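Local coordinates for protein ferritin (Mycoplasma penetrans, PDB 7DIE) that binds iron and, as a ferritin built from 24 subunits, probably oxidises ferrous iron and stores it in ferric form, at residues F122-F125 / E126-W130; V65-M68 / M69-S73; A27-Y30 / F31-A34. All coordinates share one frame; numbering follows the deposited sequence.

Interaction 1: residues F122-F125 / E126-W130; sequences FETF and ERMQW
In the first turns of helix 122-150, Phe122, Glu123 and Thr124 give their carbonyl oxygens to the backbone N of Glu126, Arg127 and Met128, the regular i to i+4 pattern, with Thr124 O to Met128 N at 2.9 Å. The next carbonyl, Phe125 O, takes the side-chain amide of Gln129, NE2 to O at 2.9 Å and nearly straight (169°), and has a weak second donor in Met128 N. The oxygen lies in the plane of the Gln129 amide, whereas NE2 stands above the plane of the Phe125 carbonyl. A bend at chi2 (-47°) folds the glutamine back toward its own helix, and the same NE2 comes to rest 3.3 Å above the centre of the Phe125 ring, the amide tilted 34° from the ring plane. On another flank a water donates to both Glu123 O and Glu126 OE1, 2.9 and 2.8 Å from its oxygen, tying the carboxylate to the turn before it. The Thr124 and Met128 side chains lie side by side, pointing the same way, with Thr124 CG2 4.2 Å from Met128 CG. Phe125 also meets Phe125 of a neighbouring subunit. As the start of one helix of the ferritin four-helix bundle, the segment packs on the other three: Phe125 and Met128 against Thr113 of helix 91-118, Thr124 against Val16 of helix 10-39, and Arg127 on Arg63 of helix 43-70.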
ATOM      1  N   PHE A 122      -0.428 -53.439  -0.836  1.00 26.88           N
ATOM      2  CA  PHE A 122      -0.565 -52.288  -1.719  1.00 26.24           C
ATOM      3  C   PHE A 122      -0.308 -50.980  -1.000  1.00 25.82           C
ATOM      4  O   PHE A 122       0.051 -49.995  -1.654  1.00 28.46           O
ATOM      5  CB  PHE A 122      -1.946 -52.278  -2.343  1.00 25.28           C
ATOM      6  CG  PHE A 122      -2.173 -53.436  -3.258  1.00 28.31           C
ATOM      7  CD1 PHE A 122      -1.726 -53.397  -4.564  1.00 27.67           C
ATOM      8  CD2 PHE A 122      -2.778 -54.599  -2.786  1.00 33.08           C
ATOM      9  CE1 PHE A 122      -1.916 -54.499  -5.401  1.00 31.48           C
ATOM     10  CE2 PHE A 122      -2.968 -55.695  -3.626  1.00 30.78           C
ATOM     11  CZ  PHE A 122      -2.534 -55.639  -4.921  1.00 29.54           C
ATOM     12  N   GLU A 123      -0.485 -50.952   0.325  1.00 28.25           N
ATOM     13  CA  GLU A 123      -0.091 -49.765   1.076  1.00 27.86           C
ATOM     14  C   GLU A 123       1.409 -49.524   0.957  1.00 28.75           C
ATOM     15  O   GLU A 123       1.849 -48.401   0.693  1.00 24.01           O
ATOM     16  CB  GLU A 123      -0.518 -49.905   2.536  1.00 26.25           C
ATOM     17  CG  GLU A 123      -2.048 -49.925   2.667  1.00 27.68           C
ATOM     18  CD  GLU A 123      -2.551 -50.312   4.053  1.00 25.51           C
ATOM     19  OE1 GLU A 123      -1.761 -50.784   4.882  1.00 27.07           O
ATOM     20  OE2 GLU A 123      -3.753 -50.124   4.309  1.00 29.09           O
ATOM     21  N   THR A 124       2.217 -50.567   1.153  1.00 24.89           N
ATOM     22  CA  THR A 124       3.663 -50.387   1.045  1.00 24.98           C
ATOM     23  C   THR A 124       4.077 -50.111  -0.398  1.00 28.68           C
ATOM     24  O   THR A 124       4.929 -49.244  -0.654  1.00 26.09           O
ATOM     25  CB  THR A 124       4.380 -51.619   1.618  1.00 24.42           C
ATOM     26  OG1 THR A 124       4.068 -51.729   3.010  1.00 27.17           O
ATOM     27  CG2 THR A 124       5.901 -51.484   1.480  1.00 24.10           C
ATOM     28  N   PHE A 125       3.467 -50.813  -1.360  1.00 26.04           N
ATOM     29  CA  PHE A 125       3.764 -50.536  -2.764  1.00 25.38           C
ATOM     30  C   PHE A 125       3.506 -49.067  -3.096  1.00 27.19           C
ATOM     31  O   PHE A 125       4.324 -48.420  -3.762  1.00 23.76           O
ATOM     32  CB  PHE A 125       2.930 -51.453  -3.671  1.00 24.31           C
ATOM     33  CG  PHE A 125       3.174 -51.233  -5.154  1.00 27.87           C
ATOM     34  CD1 PHE A 125       4.328 -51.712  -5.762  1.00 27.20           C
ATOM     35  CD2 PHE A 125       2.248 -50.554  -5.931  1.00 28.46           C
ATOM     36  CE1 PHE A 125       4.550 -51.519  -7.112  1.00 25.77           C
ATOM     37  CE2 PHE A 125       2.462 -50.344  -7.288  1.00 27.47           C
ATOM     38  CZ  PHE A 125       3.615 -50.826  -7.882  1.00 29.91           C
ATOM     39  N   GLU A 126       2.390 -48.519  -2.610  1.00 25.31           N
ATOM     40  CA  GLU A 126       2.052 -47.120  -2.880  1.00 25.56           C
ATOM     41  C   GLU A 126       3.093 -46.178  -2.261  1.00 26.92           C
ATOM     42  O   GLU A 126       3.570 -45.237  -2.906  1.00 26.28           O
ATOM     43  CB  GLU A 126       0.638 -46.836  -2.350  1.00 24.53           C
ATOM     44  CG  GLU A 126       0.005 -45.497  -2.794  1.00 23.68           C
ATOM     45  CD  GLU A 126       0.664 -44.255  -2.150  1.00 30.85           C
ATOM     46  OE1 GLU A 126       1.105 -44.338  -0.974  1.00 27.71           O
ATOM     47  OE2 GLU A 126       0.729 -43.190  -2.830  1.00 30.87           O
ATOM     48  N   ARG A 127       3.473 -46.429  -1.008  1.00 24.21           N
ATOM     49  CA  ARG A 127       4.473 -45.582  -0.358  1.00 24.26           C
ATOM     50  C   ARG A 127       5.819 -45.659  -1.072  1.00 28.40           C
ATOM     51  O   ARG A 127       6.566 -44.673  -1.114  1.00 25.73           O
ATOM     52  CB  ARG A 127       4.615 -45.970   1.128  1.00 25.08           C
ATOM     53  CG  ARG A 127       5.853 -45.367   1.853  1.00 25.53           C
ATOM     54  CD  ARG A 127       5.718 -43.832   2.108  1.00 26.01           C
ATOM     55  NE  ARG A 127       5.753 -43.049   0.864  1.00 23.63           N
ATOM     56  CZ  ARG A 127       5.524 -41.738   0.786  1.00 31.98           C
ATOM     57  NH1 ARG A 127       5.279 -41.041   1.890  1.00 25.81           N
ATOM     58  NH2 ARG A 127       5.549 -41.122  -0.395  1.00 27.48           N
ATOM     59  N   MET A 128       6.130 -46.795  -1.682  1.00 25.27           N
ATOM     60  CA  MET A 128       7.414 -46.928  -2.357  1.00 26.94           C
ATOM     61  C   MET A 128       7.477 -46.182  -3.678  1.00 24.90           C
ATOM     62  O   MET A 128       8.584 -45.966  -4.183  1.00 25.25           O
ATOM     63  CB  MET A 128       7.747 -48.414  -2.585  1.00 27.63           C
ATOM     64  CG  MET A 128       8.035 -49.175  -1.271  1.00 25.58           C
ATOM     65  SD  MET A 128       9.303 -48.403  -0.214  1.00 29.45           S
ATOM     66  CE  MET A 128      10.761 -48.457  -1.257  1.00 25.59           C
ATOM     67  N   GLN A 129       6.338 -45.756  -4.239  1.00 24.18           N
ATOM     68  CA  GLN A 129       6.375 -45.109  -5.552  1.00 25.96           C
ATOM     69  C   GLN A 129       7.186 -43.817  -5.521  1.00 27.95           C
ATOM     70  O   GLN A 129       7.909 -43.512  -6.476  1.00 25.61           O
ATOM     71  CB  GLN A 129       4.956 -44.842  -6.060  1.00 23.67           C
ATOM     72  CG  GLN A 129       4.155 -46.130  -6.339  1.00 23.46           C
ATOM     73  CD  GLN A 129       4.953 -47.135  -7.145  1.00 27.77           C
ATOM     74  OE1 GLN A 129       5.251 -46.900  -8.307  1.00 28.21           O
ATOM     75  NE2 GLN A 129       5.315 -48.264  -6.523  1.00 28.53           N
ATOM     76  N   TRP A 130       7.092 -43.050  -4.432  1.00 24.92           N
ATOM     77  CA  TRP A 130       7.925 -41.852  -4.313  1.00 27.03           C
ATOM     78  C   TRP A 130       9.402 -42.205  -4.423  1.00 29.41           C
ATOM     79  O   TRP A 130      10.190 -41.465  -5.023  1.00 24.34           O
ATOM     80  CB  TRP A 130       7.655 -41.137  -2.979  1.00 26.40           C
ATOM     81  CG  TRP A 130       8.467 -39.856  -2.835  1.00 30.26           C
ATOM     82  CD1 TRP A 130       8.075 -38.595  -3.214  1.00 32.21           C
ATOM     83  CD2 TRP A 130       9.803 -39.723  -2.326  1.00 28.99           C
ATOM     84  NE1 TRP A 130       9.076 -37.690  -2.949  1.00 32.44           N
ATOM     85  CE2 TRP A 130      10.151 -38.356  -2.417  1.00 28.56           C
ATOM     86  CE3 TRP A 130      10.742 -40.623  -1.799  1.00 26.49           C
ATOM     87  CZ2 TRP A 130      11.394 -37.869  -2.006  1.00 29.70           C
ATOM     88  CZ3 TRP A 130      11.981 -40.135  -1.393  1.00 26.90           C
ATOM     89  CH2 TRP A 130      12.292 -38.770  -1.500  1.00 29.13           C
TER
HETATM   90  O   HOH W   1       0.779 -45.820   1.326  1.00 29.03           O

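Interaction 2: residues V65-M68 / M69-S73; sequences VKYM and MKVDS
Tyr67 and Val71 meet one turn apart where helix 43-70 ends: Val71 CG2 sits 4.2 Å above one face of the tyrosine ring, toward its rim, and Val71 CG1 approaches Tyr67 CE1 at 4.0 Å. Met68 CE touches Ser73 CB at 3.9 Å, while Met69 bends at chi3 (-64°) to bring CE back to 3.7 Å from Lys66 CA. The backbone brings Val71 and Ser73 to these places. Val71 N still bonds to Tyr67 O as in the helix, but Val71 leaves helical angles and Asp72 takes a positive phi of 59°, the C-prime residue of a Schellman motif. Its two defining bonds are Ser73 N to Met68 O, at 2.9 Å, and Asp72 N to Met69 O, at 3.1 Å. The reversal gives Met68 O and Met69 O donors and brings Ser73 back to Met68. The side chain of Asp72 lies about 5 Å from a bound iron ion, and its OD2 is hydrogen-bonded to Ser4. Lys70 forms salt bridges with Glu137 and Glu140 of a neighbouring subunit. Within the bundle, Met68 packs on Val16 and Val71 on Met13 of helix 10-39, and Tyr67 lies against Arg127 of helix 122-150.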
ATOM      1  N   VAL A  65      10.036 -43.548   8.218  1.00 25.39           N
ATOM      2  CA  VAL A  65       9.600 -43.676   9.606  1.00 28.31           C
ATOM      3  C   VAL A  65       8.160 -43.191   9.772  1.00 29.45           C
ATOM      4  O   VAL A  65       7.405 -43.751  10.575  1.00 27.66           O
ATOM      5  CB  VAL A  65      10.573 -42.967  10.574  1.00 26.56           C
ATOM      6  CG1 VAL A  65      10.524 -41.470  10.407  1.00 26.35           C
ATOM      7  CG2 VAL A  65      10.228 -43.343  12.013  1.00 33.63           C
ATOM      8  N   LYS A  66       7.739 -42.180   9.006  1.00 25.34           N
ATOM      9  CA  LYS A  66       6.353 -41.712   9.090  1.00 23.35           C
ATOM     10  C   LYS A  66       5.383 -42.768   8.606  1.00 27.00           C
ATOM     11  O   LYS A  66       4.294 -42.932   9.171  1.00 24.97           O
ATOM     12  CB  LYS A  66       6.169 -40.440   8.251  1.00 27.87           C
ATOM     13  CG  LYS A  66       6.764 -39.159   8.865  1.00 43.74           C
ATOM     14  CD  LYS A  66       6.156 -37.896   8.209  1.00 51.74           C
ATOM     15  CE  LYS A  66       7.054 -36.665   8.373  1.00 65.31           C
ATOM     16  NZ  LYS A  66       7.065 -35.740   7.180  1.00 63.00           N
ATOM     17  N   TYR A  67       5.746 -43.472   7.537  1.00 23.03           N
ATOM     18  CA  TYR A  67       4.900 -44.553   7.041  1.00 23.44           C
ATOM     19  C   TYR A  67       4.793 -45.680   8.063  1.00 26.03           C
ATOM     20  O   TYR A  67       3.697 -46.190   8.319  1.00 24.23           O
ATOM     21  CB  TYR A  67       5.445 -45.100   5.715  1.00 22.86           C
ATOM     22  CG  TYR A  67       4.682 -46.347   5.262  1.00 26.39           C
ATOM     23  CD1 TYR A  67       3.326 -46.280   4.952  1.00 24.71           C
ATOM     24  CD2 TYR A  67       5.313 -47.591   5.173  1.00 26.55           C
ATOM     25  CE1 TYR A  67       2.606 -47.424   4.558  1.00 27.42           C
ATOM     26  CE2 TYR A  67       4.604 -48.738   4.789  1.00 29.81           C
ATOM     27  CZ  TYR A  67       3.255 -48.652   4.489  1.00 25.96           C
ATOM     28  OH  TYR A  67       2.555 -49.783   4.094  1.00 26.80           O
ATOM     29  N   MET A  68       5.920 -46.091   8.654  1.00 23.54           N
ATOM     30  CA  MET A  68       5.846 -47.163   9.637  1.00 25.47           C
ATOM     31  C   MET A  68       4.920 -46.783  10.785  1.00 25.25           C
ATOM     32  O   MET A  68       4.117 -47.606  11.233  1.00 26.86           O
ATOM     33  CB  MET A  68       7.250 -47.528  10.127  1.00 25.98           C
ATOM     34  CG  MET A  68       8.089 -48.129   8.990  1.00 31.14           C
ATOM     35  SD  MET A  68       9.581 -49.031   9.490  1.00 36.62           S
ATOM     36  CE  MET A  68       8.857 -50.641   9.890  1.00 34.25           C
ATOM     37  N   MET A  69       4.977 -45.524  11.238  1.00 26.20           N
ATOM     38  CA  MET A  69       4.082 -45.087  12.310  1.00 23.84           C
ATOM     39  C   MET A  69       2.622 -45.104  11.868  1.00 25.98           C
ATOM     40  O   MET A  69       1.739 -45.446  12.666  1.00 30.09           O
ATOM     41  CB  MET A  69       4.476 -43.685  12.798  1.00 25.38           C
ATOM     42  CG  MET A  69       5.830 -43.651  13.543  1.00 29.75           C
ATOM     43  SD  MET A  69       6.193 -41.993  14.184  1.00 35.13           S
ATOM     44  CE  MET A  69       6.336 -41.072  12.687  1.00 36.39           C
ATOM     45  N   LYS A  70       2.344 -44.727  10.611  1.00 24.86           N
ATOM     46  CA  LYS A  70       0.968 -44.781  10.100  1.00 24.97           C
ATOM     47  C   LYS A  70       0.380 -46.178  10.247  1.00 30.38           C
ATOM     48  O   LYS A  70      -0.813 -46.333  10.537  1.00 31.46           O
ATOM     49  CB  LYS A  70       0.915 -44.372   8.624  1.00 26.77           C
ATOM     50  CG  LYS A  70       1.098 -42.874   8.341  1.00 35.55           C
ATOM     51  CD  LYS A  70      -0.090 -42.070   8.848  1.00 44.43           C
ATOM     52  CE  LYS A  70       0.138 -40.560   8.724  1.00 45.93           C
ATOM     53  NZ  LYS A  70      -0.954 -39.807   9.420  1.00 36.31           N
ATOM     54  N   VAL A  71       1.198 -47.204  10.046  1.00 28.08           N
ATOM     55  CA  VAL A  71       0.706 -48.574  10.104  1.00 26.90           C
ATOM     56  C   VAL A  71       1.182 -49.290  11.373  1.00 32.60           C
ATOM     57  O   VAL A  71       1.202 -50.523  11.417  1.00 29.11           O
ATOM     58  CB  VAL A  71       1.076 -49.350   8.828  1.00 26.63           C
ATOM     59  CG1 VAL A  71       0.331 -48.764   7.619  1.00 28.19           C
ATOM     60  CG2 VAL A  71       2.576 -49.313   8.568  1.00 26.73           C
ATOM     61  N   ASP A  72       1.566 -48.527  12.408  1.00 29.54           N
ATOM     62  CA  ASP A  72       1.872 -49.055  13.746  1.00 29.63           C
ATOM     63  C   ASP A  72       2.992 -50.091  13.731  1.00 32.43           C
ATOM     64  O   ASP A  72       3.011 -50.991  14.570  1.00 31.27           O
ATOM     65  CB  ASP A  72       0.637 -49.679  14.415  1.00 34.32           C
ATOM     66  CG  ASP A  72      -0.417 -48.654  14.811  1.00 40.43           C
ATOM     67  OD1 ASP A  72      -0.099 -47.450  14.931  1.00 34.76           O
ATOM     68  OD2 ASP A  72      -1.580 -49.071  15.007  1.00 41.75           O
ATOM     69  N   SER A  73       3.937 -49.994  12.803  1.00 27.93           N
ATOM     70  CA  SER A  73       5.038 -50.946  12.745  1.00 30.57           C
ATOM     71  C   SER A  73       6.325 -50.344  13.299  1.00 31.34           C
ATOM     72  O   SER A  73       6.496 -49.122  13.352  1.00 27.77           O
ATOM     73  CB  SER A  73       5.260 -51.417  11.312  1.00 27.16           C
ATOM     74  OG  SER A  73       4.085 -52.054  10.866  1.00 34.76           O
TER

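Interaction 3: residues A27-Y30 / F31-A34; sequences ANLY and FHLA
Ala27 and Phe31, Asn28 and His32, Leu29 and Leu33, and Tyr30 and Ala34 are joined by four consecutive i to i+4 backbone bonds in the second half of helix 10-39, so the inner amides and carbonyls of this buried stretch are paired. The shortest runs from Leu33 N to Leu29 O (2.7 Å) and is fairly straight at 164°; Phe31 N to Ala27 O, at 2.9 Å, is much like it. Further on, His32 O and Leu33 O also meet side-chain hydroxyls, those of Thr35 and Ser37. The polar side chains find partners beyond the segment. Asn28 ND2 bonds to Ser81 O, Tyr30 OH to Glu102 OE1, and His32 ND1 to Leu75 O of a neighbouring subunit. Apolar groups share the same stretch. With Leu29 CG opposite its backbone N (chi1 177°), the branch runs forward to Leu33, Leu29 CG to Leu33 CD1 at 3.8 Å, the two side chains slanting across each other. Phe31 turns its ring back along the helix, which places CD2 3.1 Å from Ala27 O. The side chain of Tyr30 stays about 8 Å from a bound iron ion, too far to be a ligand; the iron site is made by Asp55, His60, Asp134 and Asp138. In the ferritin four-helix bundle, Leu29 and Tyr30 pack on Met101 of helix 91-118, while Phe31 meets Gln57 and Ala34 meets Phe49 of helix 43-70.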
ATOM      1  N   ALA A  27      23.427 -42.066   3.730  1.00 26.69           N
ATOM      2  CA  ALA A  27      23.649 -40.795   4.424  1.00 27.60           C
ATOM      3  C   ALA A  27      24.964 -40.819   5.183  1.00 28.60           C
ATOM      4  O   ALA A  27      25.778 -39.892   5.072  1.00 26.95           O
ATOM      5  CB  ALA A  27      22.492 -40.503   5.390  1.00 28.19           C
ATOM      6  N   ASN A  28      25.175 -41.878   5.974  1.00 27.01           N
ATOM      7  CA  ASN A  28      26.409 -42.035   6.736  1.00 26.11           C
ATOM      8  C   ASN A  28      27.629 -42.024   5.832  1.00 32.63           C
ATOM      9  O   ASN A  28      28.644 -41.402   6.161  1.00 29.57           O
ATOM     10  CB  ASN A  28      26.362 -43.337   7.545  1.00 27.64           C
ATOM     11  CG  ASN A  28      25.478 -43.216   8.771  1.00 31.60           C
ATOM     12  OD1 ASN A  28      25.272 -42.111   9.271  1.00 27.87           O
ATOM     13  ND2 ASN A  28      24.966 -44.348   9.274  1.00 27.34           N
ATOM     14  N   LEU A  29      27.563 -42.731   4.705  1.00 27.18           N
ATOM     15  CA  LEU A  29      28.682 -42.710   3.765  1.00 25.64           C
ATOM     16  C   LEU A  29      28.904 -41.310   3.205  1.00 26.74           C
ATOM     17  O   LEU A  29      30.048 -40.832   3.127  1.00 28.13           O
ATOM     18  CB  LEU A  29      28.450 -43.720   2.631  1.00 28.71           C
ATOM     19  CG  LEU A  29      29.575 -43.658   1.585  1.00 31.11           C
ATOM     20  CD1 LEU A  29      30.913 -44.151   2.166  1.00 30.05           C
ATOM     21  CD2 LEU A  29      29.220 -44.417   0.315  1.00 31.74           C
ATOM     22  N   TYR A  30      27.820 -40.615   2.840  1.00 26.85           N
ATOM     23  CA  TYR A  30      27.978 -39.301   2.211  1.00 28.79           C
ATOM     24  C   TYR A  30      28.566 -38.280   3.181  1.00 26.88           C
ATOM     25  O   TYR A  30      29.373 -37.428   2.781  1.00 24.44           O
ATOM     26  CB  TYR A  30      26.633 -38.810   1.638  1.00 25.99           C
ATOM     27  CG  TYR A  30      26.091 -39.726   0.556  1.00 28.54           C
ATOM     28  CD1 TYR A  30      26.947 -40.573  -0.147  1.00 28.93           C
ATOM     29  CD2 TYR A  30      24.722 -39.779   0.256  1.00 27.09           C
ATOM     30  CE1 TYR A  30      26.464 -41.443  -1.132  1.00 28.27           C
ATOM     31  CE2 TYR A  30      24.227 -40.644  -0.732  1.00 28.88           C
ATOM     32  CZ  TYR A  30      25.115 -41.478  -1.417  1.00 31.65           C
ATOM     33  OH  TYR A  30      24.669 -42.352  -2.389  1.00 30.41           O
ATOM     34  N   PHE A  31      28.188 -38.336   4.459  1.00 26.47           N
ATOM     35  CA  PHE A  31      28.814 -37.410   5.400  1.00 28.07           C
ATOM     36  C   PHE A  31      30.292 -37.742   5.581  1.00 28.58           C
ATOM     37  O   PHE A  31      31.125 -36.839   5.711  1.00 27.86           O
ATOM     38  CB  PHE A  31      28.065 -37.424   6.738  1.00 27.34           C
ATOM     39  CG  PHE A  31      26.689 -36.805   6.657  1.00 26.37           C
ATOM     40  CD1 PHE A  31      26.525 -35.515   6.165  1.00 31.18           C
ATOM     41  CD2 PHE A  31      25.567 -37.519   7.044  1.00 26.74           C
ATOM     42  CE1 PHE A  31      25.264 -34.929   6.080  1.00 29.00           C
ATOM     43  CE2 PHE A  31      24.301 -36.955   6.957  1.00 26.53           C
ATOM     44  CZ  PHE A  31      24.151 -35.647   6.473  1.00 28.31           C
ATOM     45  N   HIS A  32      30.639 -39.034   5.603  1.00 29.96           N
ATOM     46  CA  HIS A  32      32.050 -39.418   5.594  1.00 27.63           C
ATOM     47  C   HIS A  32      32.754 -38.881   4.348  1.00 27.17           C
ATOM     48  O   HIS A  32      33.811 -38.235   4.437  1.00 30.40           O
ATOM     49  CB  HIS A  32      32.170 -40.948   5.675  1.00 28.07           C
ATOM     50  CG  HIS A  32      33.559 -41.460   5.447  1.00 32.22           C
ATOM     51  ND1 HIS A  32      34.592 -41.259   6.344  1.00 30.64           N
ATOM     52  CD2 HIS A  32      34.089 -42.162   4.416  1.00 31.88           C
ATOM     53  CE1 HIS A  32      35.695 -41.813   5.871  1.00 31.52           C
ATOM     54  NE2 HIS A  32      35.415 -42.378   4.711  1.00 31.36           N
ATOM     55  N   LEU A  33      32.161 -39.120   3.175  1.00 27.80           N
ATOM     56  CA  LEU A  33      32.762 -38.686   1.917  1.00 24.95           C
ATOM     57  C   LEU A  33      32.850 -37.168   1.827  1.00 28.00           C
ATOM     58  O   LEU A  33      33.730 -36.639   1.140  1.00 28.82           O
ATOM     59  CB  LEU A  33      31.960 -39.251   0.748  1.00 23.87           C
ATOM     60  CG  LEU A  33      32.049 -40.775   0.587  1.00 27.64           C
ATOM     61  CD1 LEU A  33      31.410 -41.216  -0.728  1.00 25.85           C
ATOM     62  CD2 LEU A  33      33.493 -41.267   0.690  1.00 29.34           C
ATOM     63  N   ALA A  34      31.950 -36.446   2.497  1.00 28.74           N
ATOM     64  CA  ALA A  34      32.093 -34.993   2.552  1.00 30.25           C
ATOM     65  C   ALA A  34      33.411 -34.604   3.217  1.00 27.71           C
ATOM     66  O   ALA A  34      34.150 -33.763   2.704  1.00 26.87           O
ATOM     67  CB  ALA A  34      30.904 -34.368   3.286  1.00 27.95           C
TER

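In the fold
Along the chain interaction 3 comes first, on helix 10-39, then interaction 2 at the end of helix 43-70, then interaction 1 at the start of helix 122-150; all belong to the ferritin four-helix bundle. Interactions 1 and 2 are neighbours, centres about 13 Å apart, joined by a probable hydrogen bond between Thr124 OG1 and Tyr67 OH (2.7 Å). Interaction 3 lies about 27 and 26 Å from them, centre to centre. Interactions 1 and 2 both touch one neighbouring subunit, and interactions 2 and 3 share another, so these turns take part both in the bundle and in subunit contacts of the 24-subunit assembly.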